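Local coordinates for aminotransferase (PDB 6L1O), which catalyses pyridoxal-phosphate-dependent transamination in the pathway that makes the dipeptide antibiotic bacilysin, at residues P48-A53 against K239-A244; M145-E150 against L173-N178; V230-Y235 against E255-A260; I302-A307 against S372-L377. One frame throughout, in Å; residues are numbered along the deposited sequence.

Contact 1: residues P48-A53 against K239-A244. With PLP (pyridoxal-5'-phosphate), chain E.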
# COMPACT_ATOMS: atom_id res chain seq x y z
N PRO B 48 12.94 -21.87 1.65
CA PRO B 48 11.76 -22.69 1.85
C PRO B 48 11.12 -22.62 3.25
O PRO B 48 9.91 -22.77 3.34
CB PRO B 48 12.22 -24.11 1.47
CG PRO B 48 13.65 -24.02 1.07
CD PRO B 48 14.00 -22.57 0.88
N HIS B 49 11.86 -22.34 4.29
CA HIS B 49 11.26 -22.22 5.63
C HIS B 49 10.35 -20.98 5.74
O HIS B 49 9.37 -20.97 6.48
CB HIS B 49 12.30 -22.24 6.73
CG HIS B 49 13.19 -21.02 6.78
ND1 HIS B 49 14.22 -20.82 5.90
CD2 HIS B 49 13.22 -19.96 7.64
CE1 HIS B 49 14.84 -19.68 6.18
NE2 HIS B 49 14.25 -19.13 7.23
N ILE B 50 10.62 -19.95 4.94
CA ILE B 50 9.77 -18.78 4.87
C ILE B 50 8.50 -19.09 4.08
O ILE B 50 7.39 -18.71 4.46
CB ILE B 50 10.55 -17.57 4.25
CG1 ILE B 50 11.73 -17.24 5.15
CG2 ILE B 50 9.59 -16.35 4.07
CD1 ILE B 50 12.86 -16.39 4.59
N VAL B 51 8.66 -19.71 2.94
CA VAL B 51 7.55 -20.13 2.15
C VAL B 51 6.58 -21.04 2.91
O VAL B 51 5.34 -20.84 2.87
CB VAL B 51 7.98 -20.83 0.85
CG1 VAL B 51 6.76 -21.30 0.04
CG2 VAL B 51 8.88 -19.94 0.00
N GLU B 52 7.12 -22.01 3.62
CA GLU B 52 6.29 -22.92 4.41
C GLU B 52 5.59 -22.23 5.57
O GLU B 52 4.50 -22.63 5.92
CB GLU B 52 7.10 -24.10 4.95
CG GLU B 52 7.53 -25.06 3.86
CD GLU B 52 6.39 -25.59 2.98
OE1 GLU B 52 5.26 -25.90 3.51
OE2 GLU B 52 6.63 -25.69 1.75
N ALA B 53 6.19 -21.18 6.11
CA ALA B 53 5.53 -20.41 7.16
C ALA B 53 4.29 -19.66 6.60
O ALA B 53 3.23 -19.64 7.25
CB ALA B 53 6.51 -19.49 7.85
N LYS B 239 15.69 -7.63 -0.39
CA LYS B 239 17.03 -8.07 -0.74
C LYS B 239 17.57 -9.10 0.24
O LYS B 239 18.21 -10.03 -0.15
CB LYS B 239 17.98 -6.86 -0.81
CG LYS B 239 17.52 -5.75 -1.76
CD LYS B 239 16.92 -6.29 -3.06
CE LYS B 239 16.50 -5.23 -4.01
NZ LYS B 239 16.22 -3.95 -3.35
N THR B 240 17.32 -8.91 1.53
CA THR B 240 17.88 -9.78 2.53
C THR B 240 17.42 -11.21 2.37
O THR B 240 18.19 -12.14 2.50
CB THR B 240 17.52 -9.29 3.95
OG1 THR B 240 18.11 -8.00 4.16
CG2 THR B 240 18.09 -10.25 4.99
N PHE B 241 16.17 -11.37 2.02
CA PHE B 241 15.54 -12.69 2.05
C PHE B 241 15.04 -13.17 0.73
O PHE B 241 14.27 -14.16 0.65
CB PHE B 241 14.38 -12.66 3.06
CG PHE B 241 14.82 -12.39 4.46
CD1 PHE B 241 15.54 -13.33 5.17
CD2 PHE B 241 14.50 -11.18 5.09
CE1 PHE B 241 15.96 -13.06 6.47
CE2 PHE B 241 14.85 -10.95 6.40
CZ PHE B 241 15.60 -11.90 7.08
N ASN B 242 15.45 -12.51 -0.37
CA ASN B 242 14.88 -12.81 -1.69
C ASN B 242 13.33 -12.77 -1.62
O ASN B 242 12.61 -13.73 -2.05
CB ASN B 242 15.34 -14.19 -2.18
CG ASN B 242 16.81 -14.31 -2.37
OD1 ASN B 242 17.49 -13.36 -2.65
ND2 ASN B 242 17.33 -15.54 -2.21
N MET B 243 12.81 -11.71 -1.02
CA MET B 243 11.36 -11.54 -0.87
C MET B 243 10.83 -10.30 -1.59
O MET B 243 9.79 -9.71 -1.18
CB MET B 243 11.00 -11.50 0.62
CG MET B 243 11.12 -12.84 1.30
SD MET B 243 10.92 -12.80 3.07
CE MET B 243 9.11 -12.80 3.12
N ALA B 244 11.47 -9.92 -2.70
CA ALA B 244 11.13 -8.70 -3.42
C ALA B 244 9.69 -8.65 -3.82
O ALA B 244 9.04 -7.58 -3.71
CB ALA B 244 12.06 -8.47 -4.60
N1 PLP E . 16.10 1.22 -1.20
C2 PLP E . 17.01 0.97 -2.16
C2A PLP E . 18.16 1.90 -2.41
C3 PLP E . 16.84 -0.16 -3.05
O3 PLP E . 17.68 -0.45 -4.05
C4 PLP E . 15.75 -1.02 -2.76
C4A PLP E . 15.41 -1.94 -3.90
C5 PLP E . 14.81 -0.69 -1.69
C6 PLP E . 15.07 0.43 -0.92
C5A PLP E . 13.69 -1.60 -1.30
O4P PLP E . 12.70 -1.78 -2.22
P PLP E . 11.33 -2.55 -1.79
O1P PLP E . 10.24 -1.62 -2.18
O2P PLP E . 11.35 -2.94 -0.32
O3P PLP E . 11.34 -3.80 -2.62

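Contact 2: residues M145-E150 against L173-N178. With PLP (pyridoxal-5'-phosphate), chain E.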
# COMPACT_ATOMS: atom_id res chain seq x y z
N MET B 145 23.10 16.38 -2.12
CA MET B 145 24.33 16.15 -1.40
C MET B 145 25.22 15.28 -2.29
O MET B 145 24.93 14.11 -2.48
CB MET B 145 24.12 15.48 -0.06
CG MET B 145 23.10 16.14 0.86
SD MET B 145 23.03 15.23 2.43
CE MET B 145 22.18 13.75 1.86
N PRO B 146 26.30 15.85 -2.86
CA PRO B 146 27.09 15.08 -3.81
C PRO B 146 27.95 14.00 -3.12
O PRO B 146 28.55 14.23 -2.05
CB PRO B 146 27.94 16.14 -4.50
CG PRO B 146 28.03 17.24 -3.55
CD PRO B 146 26.71 17.28 -2.84
N LEU B 147 27.95 12.82 -3.68
CA LEU B 147 28.80 11.72 -3.16
C LEU B 147 29.95 11.55 -4.14
O LEU B 147 29.75 11.15 -5.29
CB LEU B 147 27.99 10.43 -2.99
CG LEU B 147 26.63 10.47 -2.31
CD1 LEU B 147 26.03 9.07 -2.19
CD2 LEU B 147 26.70 11.17 -0.97
N TYR B 148 31.16 11.88 -3.69
CA TYR B 148 32.32 11.74 -4.53
C TYR B 148 33.16 10.54 -4.09
O TYR B 148 33.29 10.28 -2.87
CB TYR B 148 33.17 13.02 -4.48
CG TYR B 148 32.44 14.23 -4.98
CD1 TYR B 148 32.03 14.31 -6.31
CD2 TYR B 148 32.20 15.30 -4.16
CE1 TYR B 148 31.36 15.43 -6.79
CE2 TYR B 148 31.55 16.44 -4.63
CZ TYR B 148 31.15 16.50 -5.95
OH TYR B 148 30.47 17.60 -6.41
N GLU B 149 33.77 9.86 -5.06
CA GLU B 149 34.64 8.71 -4.78
C GLU B 149 35.77 9.07 -3.80
O GLU B 149 36.13 8.27 -2.92
CB GLU B 149 35.25 8.18 -6.05
CG GLU B 149 36.20 6.99 -5.82
CD GLU B 149 36.52 6.24 -7.10
OE1 GLU B 149 36.31 6.81 -8.19
OE2 GLU B 149 37.00 5.08 -7.01
N GLU B 150 36.29 10.29 -3.92
CA GLU B 150 37.35 10.79 -3.03
C GLU B 150 36.92 10.79 -1.57
O GLU B 150 37.73 10.61 -0.67
CB GLU B 150 37.75 12.21 -3.46
CG GLU B 150 38.44 12.29 -4.81
CD GLU B 150 37.52 12.49 -6.02
OE1 GLU B 150 36.29 12.12 -6.00
OE2 GLU B 150 38.07 13.01 -7.02
N LEU B 173 19.77 8.97 3.56
CA LEU B 173 21.04 8.35 3.39
C LEU B 173 20.81 6.84 3.10
O LEU B 173 19.84 6.28 3.55
CB LEU B 173 21.87 8.53 4.67
CG LEU B 173 22.19 9.97 5.11
CD1 LEU B 173 22.76 9.94 6.52
CD2 LEU B 173 23.12 10.61 4.13
N ASN B 174 21.74 6.21 2.40
CA ASN B 174 21.60 4.84 1.99
C ASN B 174 22.94 4.10 1.99
O ASN B 174 23.70 4.22 1.04
CB ASN B 174 20.98 4.84 0.59
CG ASN B 174 20.92 3.49 -0.05
OD1 ASN B 174 21.21 3.35 -1.21
ND2 ASN B 174 20.55 2.48 0.71
N TYR B 175 23.22 3.34 3.04
CA TYR B 175 24.45 2.52 3.13
C TYR B 175 24.17 1.15 3.73
O TYR B 175 23.49 1.05 4.74
CB TYR B 175 25.60 3.25 3.87
CG TYR B 175 25.93 4.59 3.20
CD1 TYR B 175 26.80 4.66 2.13
CD2 TYR B 175 25.29 5.75 3.59
CE1 TYR B 175 27.04 5.82 1.51
CE2 TYR B 175 25.53 6.94 2.94
CZ TYR B 175 26.39 6.98 1.90
OH TYR B 175 26.61 8.16 1.23
N PRO B 176 24.68 0.08 3.12
CA PRO B 176 25.45 -0.03 1.86
C PRO B 176 24.73 0.55 0.72
O PRO B 176 23.51 0.42 0.65
CB PRO B 176 25.67 -1.56 1.71
CG PRO B 176 25.53 -2.07 3.08
CD PRO B 176 24.41 -1.25 3.67
N ASN B 177 25.44 1.25 -0.18
CA ASN B 177 24.83 2.22 -1.12
C ASN B 177 24.49 1.69 -2.52
O ASN B 177 25.26 0.99 -3.15
CB ASN B 177 25.78 3.39 -1.26
CG ASN B 177 25.27 4.48 -2.16
OD1 ASN B 177 25.64 4.55 -3.32
ND2 ASN B 177 24.39 5.28 -1.66
N ASN B 178 23.31 2.05 -2.97
CA ASN B 178 22.84 1.86 -4.33
C ASN B 178 22.95 3.24 -4.97
O ASN B 178 22.26 4.13 -4.58
CB ASN B 178 21.40 1.38 -4.31
CG ASN B 178 20.80 1.21 -5.69
OD1 ASN B 178 21.45 1.43 -6.72
ND2 ASN B 178 19.51 0.85 -5.73
N1 PLP E . 16.10 1.22 -1.20
C2 PLP E . 17.01 0.97 -2.16
C2A PLP E . 18.16 1.90 -2.41
C3 PLP E . 16.84 -0.16 -3.05
O3 PLP E . 17.68 -0.45 -4.05
C4 PLP E . 15.75 -1.02 -2.76
C4A PLP E . 15.41 -1.94 -3.90
C5 PLP E . 14.81 -0.69 -1.69
C6 PLP E . 15.07 0.43 -0.92
C5A PLP E . 13.69 -1.60 -1.30
O4P PLP E . 12.70 -1.78 -2.22
P PLP E . 11.33 -2.55 -1.79
O1P PLP E . 10.24 -1.62 -2.18
O2P PLP E . 11.35 -2.94 -0.32
O3P PLP E . 11.34 -3.80 -2.62

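Contact 3: residues V230-Y235 against E255-A260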
# COMPACT_ATOMS: atom_id res chain seq x y z
N VAL B 230 16.73 11.69 16.14
CA VAL B 230 16.58 12.46 14.92
C VAL B 230 15.90 11.69 13.76
O VAL B 230 15.41 12.31 12.79
CB VAL B 230 17.90 13.03 14.42
CG1 VAL B 230 18.60 13.85 15.54
CG2 VAL B 230 18.82 11.91 13.91
N GLY B 231 15.83 10.37 13.84
CA GLY B 231 15.43 9.66 12.64
C GLY B 231 14.92 8.25 12.80
O GLY B 231 14.48 7.84 13.84
N ALA B 232 14.95 7.54 11.69
CA ALA B 232 14.41 6.18 11.63
C ALA B 232 15.14 5.45 10.52
O ALA B 232 15.74 6.11 9.64
CB ALA B 232 12.93 6.20 11.33
N GLU B 233 15.09 4.13 10.57
CA GLU B 233 15.77 3.31 9.57
C GLU B 233 14.70 2.45 8.89
O GLU B 233 13.85 1.89 9.55
CB GLU B 233 16.83 2.47 10.23
CG GLU B 233 17.58 1.52 9.32
CD GLU B 233 18.88 1.07 9.97
OE1 GLU B 233 19.96 1.67 9.66
OE2 GLU B 233 18.79 0.16 10.81
N LEU B 234 14.77 2.40 7.56
CA LEU B 234 13.90 1.63 6.74
C LEU B 234 14.60 0.31 6.37
O LEU B 234 15.67 0.33 5.74
CB LEU B 234 13.52 2.39 5.47
CG LEU B 234 12.52 1.73 4.51
CD1 LEU B 234 11.15 1.58 5.11
CD2 LEU B 234 12.41 2.49 3.22
N TYR B 235 13.99 -0.79 6.75
CA TYR B 235 14.49 -2.14 6.52
C TYR B 235 13.52 -2.88 5.59
O TYR B 235 12.33 -2.94 5.89
CB TYR B 235 14.64 -2.91 7.84
CG TYR B 235 15.48 -4.19 7.67
CD1 TYR B 235 16.87 -4.18 7.86
CD2 TYR B 235 14.93 -5.33 7.12
CE1 TYR B 235 17.65 -5.32 7.65
CE2 TYR B 235 15.70 -6.46 6.88
CZ TYR B 235 17.08 -6.45 7.15
OH TYR B 235 17.82 -7.59 6.88
N GLU B 255 10.03 7.32 18.18
CA GLU B 255 8.64 7.00 18.47
C GLU B 255 7.64 8.05 17.98
O GLU B 255 6.51 7.71 17.71
CB GLU B 255 8.44 6.69 19.96
N LYS B 256 8.06 9.31 17.86
CA LYS B 256 7.26 10.36 17.29
C LYS B 256 7.13 10.27 15.79
O LYS B 256 6.08 10.57 15.25
CB LYS B 256 7.77 11.80 17.71
N ILE B 257 8.18 9.83 15.11
CA ILE B 257 8.09 9.52 13.69
C ILE B 257 7.16 8.34 13.49
O ILE B 257 6.29 8.38 12.62
CB ILE B 257 9.51 9.23 13.10
CG1 ILE B 257 10.35 10.50 13.11
CG2 ILE B 257 9.44 8.75 11.64
CD1 ILE B 257 11.83 10.30 12.73
N ILE B 258 7.36 7.27 14.28
CA ILE B 258 6.54 6.10 14.19
C ILE B 258 5.05 6.43 14.44
O ILE B 258 4.17 5.93 13.78
CB ILE B 258 7.06 4.98 15.11
CG1 ILE B 258 8.49 4.57 14.73
CG2 ILE B 258 6.13 3.78 15.15
CD1 ILE B 258 8.61 4.09 13.29
N GLN B 259 4.79 7.31 15.39
CA GLN B 259 3.41 7.72 15.67
C GLN B 259 2.77 8.41 14.48
O GLN B 259 1.63 8.16 14.17
CB GLN B 259 3.39 8.63 16.89
CG GLN B 259 1.99 9.01 17.35
CD GLN B 259 2.02 10.23 18.29
OE1 GLN B 259 3.05 10.58 18.87
NE2 GLN B 259 0.87 10.90 18.42
N ALA B 260 3.51 9.29 13.81
CA ALA B 260 2.99 9.98 12.63
C ALA B 260 2.70 8.98 11.51
O ALA B 260 1.65 9.04 10.87
CB ALA B 260 3.97 11.01 12.16

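Contact 4: residues I302-A307 against S372-L377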
# COMPACT_ATOMS: atom_id res chain seq x y z
N ILE B 302 30.64 -11.45 -7.85
CA ILE B 302 31.43 -10.24 -7.94
C ILE B 302 32.88 -10.53 -8.30
O ILE B 302 33.44 -9.94 -9.24
CB ILE B 302 31.37 -9.44 -6.64
CG1 ILE B 302 29.99 -8.77 -6.52
CG2 ILE B 302 32.49 -8.40 -6.58
CD1 ILE B 302 29.72 -8.28 -5.10
N ASP B 303 33.47 -11.47 -7.59
CA ASP B 303 34.85 -11.87 -7.86
C ASP B 303 35.02 -12.49 -9.25
O ASP B 303 35.94 -12.08 -10.00
CB ASP B 303 35.34 -12.82 -6.79
CG ASP B 303 35.54 -12.13 -5.45
OD1 ASP B 303 35.29 -10.91 -5.32
OD2 ASP B 303 35.95 -12.82 -4.50
N PHE B 304 34.17 -13.44 -9.59
CA PHE B 304 34.12 -14.03 -10.94
C PHE B 304 33.99 -13.00 -12.07
O PHE B 304 34.77 -13.03 -13.06
CB PHE B 304 32.98 -15.00 -11.04
CG PHE B 304 32.76 -15.58 -12.41
CD1 PHE B 304 33.61 -16.57 -12.92
CD2 PHE B 304 31.72 -15.12 -13.21
CE1 PHE B 304 33.39 -17.12 -14.18
CE2 PHE B 304 31.51 -15.64 -14.48
CZ PHE B 304 32.36 -16.65 -14.95
N PHE B 305 32.98 -12.14 -11.95
CA PHE B 305 32.65 -11.15 -12.93
C PHE B 305 33.73 -10.09 -13.11
O PHE B 305 34.08 -9.72 -14.24
CB PHE B 305 31.34 -10.43 -12.54
CG PHE B 305 30.87 -9.40 -13.54
CD1 PHE B 305 30.25 -9.80 -14.74
CD2 PHE B 305 31.06 -8.06 -13.30
CE1 PHE B 305 29.82 -8.86 -15.67
CE2 PHE B 305 30.66 -7.12 -14.23
CZ PHE B 305 30.03 -7.50 -15.39
N THR B 306 34.20 -9.51 -12.04
CA THR B 306 35.19 -8.43 -12.16
C THR B 306 36.55 -9.00 -12.71
O THR B 306 37.27 -8.35 -13.50
CB THR B 306 35.41 -7.67 -10.86
OG1 THR B 306 35.73 -8.56 -9.80
CG2 THR B 306 34.14 -6.85 -10.47
N ALA B 307 36.87 -10.22 -12.32
CA ALA B 307 38.10 -10.85 -12.85
C ALA B 307 37.97 -11.12 -14.33
O ALA B 307 38.93 -10.95 -15.08
CB ALA B 307 38.41 -12.13 -12.06
N SER B 372 22.31 -12.39 -11.39
CA SER B 372 22.17 -13.28 -12.49
C SER B 372 23.14 -14.45 -12.34
O SER B 372 24.24 -14.34 -11.70
CB SER B 372 22.44 -12.54 -13.80
OG SER B 372 21.35 -11.77 -14.21
N LYS B 373 22.76 -15.56 -12.95
CA LYS B 373 23.55 -16.80 -12.81
C LYS B 373 24.94 -16.68 -13.50
O LYS B 373 25.10 -15.88 -14.41
CB LYS B 373 22.73 -17.97 -13.40
CG LYS B 373 22.62 -17.96 -14.93
CD LYS B 373 21.61 -18.95 -15.51
CE LYS B 373 20.17 -18.46 -15.28
NZ LYS B 373 19.17 -19.24 -16.04
N GLN B 374 25.90 -17.48 -13.06
CA GLN B 374 27.28 -17.45 -13.60
C GLN B 374 27.38 -17.36 -15.14
O GLN B 374 28.13 -16.54 -15.69
CB GLN B 374 28.06 -18.69 -13.12
CG GLN B 374 29.26 -19.06 -14.01
CD GLN B 374 29.93 -20.38 -13.57
OE1 GLN B 374 30.12 -20.60 -12.39
NE2 GLN B 374 30.27 -21.24 -14.53
N GLU B 375 26.65 -18.22 -15.83
CA GLU B 375 26.75 -18.27 -17.29
C GLU B 375 26.12 -17.05 -17.99
O GLU B 375 26.52 -16.68 -19.12
CB GLU B 375 26.19 -19.57 -17.82
CG GLU B 375 27.06 -20.80 -17.45
CD GLU B 375 28.50 -20.73 -17.98
OE1 GLU B 375 28.69 -20.27 -19.15
OE2 GLU B 375 29.47 -21.07 -17.21
N ASP B 376 25.16 -16.41 -17.36
CA ASP B 376 24.66 -15.13 -17.85
C ASP B 376 25.72 -14.03 -17.67
O ASP B 376 25.94 -13.23 -18.55
CB ASP B 376 23.37 -14.71 -17.12
CG ASP B 376 22.13 -15.46 -17.61
OD1 ASP B 376 22.22 -16.28 -18.56
OD2 ASP B 376 21.05 -15.23 -17.01
N LEU B 377 26.42 -14.08 -16.53
CA LEU B 377 27.54 -13.17 -16.32
C LEU B 377 28.62 -13.41 -17.38
O LEU B 377 29.22 -12.45 -17.91
CB LEU B 377 28.09 -13.30 -14.91
CG LEU B 377 27.10 -13.05 -13.74
CD1 LEU B 377 27.78 -13.19 -12.38
CD2 LEU B 377 26.49 -11.65 -13.85

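Contact 1: residues P48-A53 against K239-A244
The first turns of helix 48-57 face the turn that follows the short helix 237-240, and the backbones stay well apart, with the CA atoms of Ile50 and Phe241 8.9 Å apart. From 48-53, Ile50 alone spans that gap. With CG1 beside the backbone N (chi1 -62°), its CG2 is left anti to that nitrogen and meets the Met243 side chain, whose CE methyl lies 3.7 Å from Ile50 CG2 and whose SD is close behind. The other branch runs out to CD1, which comes obliquely to the Phe241 ring, 4.1 Å from Phe241 CD1; the side chains cross at about a right angle. A beta-branched residue suits this place because its two arms serve two partners, while the flexible thioether of Met243 bends at its last torsion to bring CE alongside. Thr240 CG2 lies over the centre of one face of the Phe241 ring; Ala283 of helix 274-285 touches both Phe241 and Ile50, and Ala279 touches Ile50. Between the two hydrophobic residues, Asn242 adopts the left-handed backbone conformation that asparagine tolerates well, and its ND2 and O bond to Pro45 O and Thr46 OG1. At the other end of the turn, Lys239 reaches the cofactor, as the Schiff-base lysine of class I aminotransferases does. Its NZ is modelled 2.2 Å from PLP C4A, a separation that leaves the state of that link doubtful. The contact is wholly apolar, so nothing directional fixes Ile50 against its partners; the hydrogen bonds tying this turn to the residues before helix 48-57 come from Asn242.

Contact 2: residues M145-E150 against L173-N178
Asn178 ND2 donates to PLP O3 at 2.8 Å, and Arg367 holds the OD1 of the same amide, which fixes which way it is flipped. The side chain extends to the cofactor with its CG anti to the backbone N (chi1 178°). Asn174 is used twice: its OD1 takes the Asn178 N-H at 3.0 Å, with the donor lying above the carbonyl plane, and its backbone O accepts Asn177 ND2 at 3.0 Å, in the carbonyl plane. These two bonds brace the turn that runs through the cis peptide before Pro176. Asn174 OD1 meanwhile passes 3.6 Å from the methyl carbon PLP C2A, and Asn177 OD1 pairs with Thr180 OG1. Across the contact, Tyr175 OH is met by both methyls of Leu147, CD1 at 3.6 Å from Tyr175 OH and CD2 on nearly equal terms, while its polar partner is the backbone oxygen of Tyr153. Tyr175 and Leu147 approach from opposite directions, so the phenol end is wedged against a branched apolar tip; a tyrosine suits the place because its long ring spans the gap and its hydroxyl still finds a carbonyl. Leu147 CD1 also lies 4.2 Å from Asn177 ND2. Farther back along the strands, Met145 CE touches Leu173 CD2, the side chains crossing at about a right angle. Strands 141-146 and 168-174 are not neighbours in the large-domain sheet: strand 120-125 runs between them, Leu122 and Pro124 lie against Met145, and helix 186-199 packs on Leu173 through Phe188 and Ala192.

Contact 3: residues V230-Y235 against E255-A260
Ile257 drives its CD1 methyl onto the backbone at Gly231, lying 3.7 Å from Gly231 CA. This is helix-on-sheet packing at the start of strand 231-236, an inner strand of the mixed sheet in the large domain of a fold-type I PLP enzyme: helix 255-266 follows strand 249-253, the antiparallel partner of strand 231-236. Val230 O lies 4.1 Å from the same CD1, and on the other branch Ile257 CG2 stands 4.3 Å from Ala232 CB. Small residues fit the strand here, since Gly231 presents bare backbone and Ala232 a single methyl to a bulky isoleucine. Gly231 also leaves helix 227-230 for the strand with an almost fully stretched backbone, a shape that glycine takes easily. In the next shell, backbone bonds to Asn254 hold Gly231, and Leu203 and His205 hold Ala232 on its other side. Leu110 and Leu114 of helix 103-114 add apolar cover to Ile257, and Ile3 of the second subunit touches it as well, so the packing extends to the dimer interface. Asn254 has a second task at the start of the helix, where its OD1 accepts the Ile257 N-H and, more weakly, that of Lys256.

Contact 4: residues I302-A307 against S372-L377
Phe304 and Gln374 cross at about a right angle, with ring and amide planes 30° apart, and the outer end of the ring lies against the aliphatic part of the glutamine. Phe304 CZ is 4.0 Å from Gln374 CG, and Phe304 CE2 comes obliquely to the backbone Gln374 O at 3.7 Å. The ring gets there because its CG is anti to the backbone N (chi1 175°), which swings it toward the other segment. Leu377 CB approaches the edge of that ring near its plane, 4.2 Å from Phe304 CE2. It meets the next phenylalanine as well, at 4.1 Å from Phe305 CD1 and oblique to that ring, so the CB of one leucine touches two consecutive aromatic residues. The helices come closest at Phe305 and Leu377, CA to CA 6.5 Å; the CA atoms of Phe304 and Gln374 are 8.1 Å apart, and a long flat ring suits that wider place. The parts joined are the long helix 289-313, which in fold-type I aminotransferases links the large domain to the small C-terminal one, and the first turn of helix 374-385, which begins after Lys373 at the N-cap. Phe305 also rests on Met370. On the more exposed side, Gln374 NE2 donates to Glu375 OE2 at 2.8 Å, on the anti side of the carboxylate, which would limit the rotation of the amide beyond the CG that touches Phe304. Within the long helix, Ile302 O accepts both Thr306 N and Thr306 OG1, the hydroxyl at 2.7 Å, from opposite faces of its carbonyl plane.

Overall arrangement
Contacts 1 and 2 both carry residues that reach the PLP, although their centres are 28 Å apart on opposite sides of the chain's centre: one supplies the lysine near C4A, the other the asparagine at O3. Contact 3 lies farther off, with the Ala232 side chain about 14 Å from PLP, yet its strand runs directly into the helix bearing Lys239. Tyr235 OH of that strand and Thr240 OG1 of contact 1 are 2.8 Å apart, probably hydrogen-bonded. Contacts 2 and 3 share the large sheet. Contact 4 lies away from the cofactor site, 24 Å between centres from contacts 1 and 2 and 38 Å from contact 3, across the chain's centre from the latter.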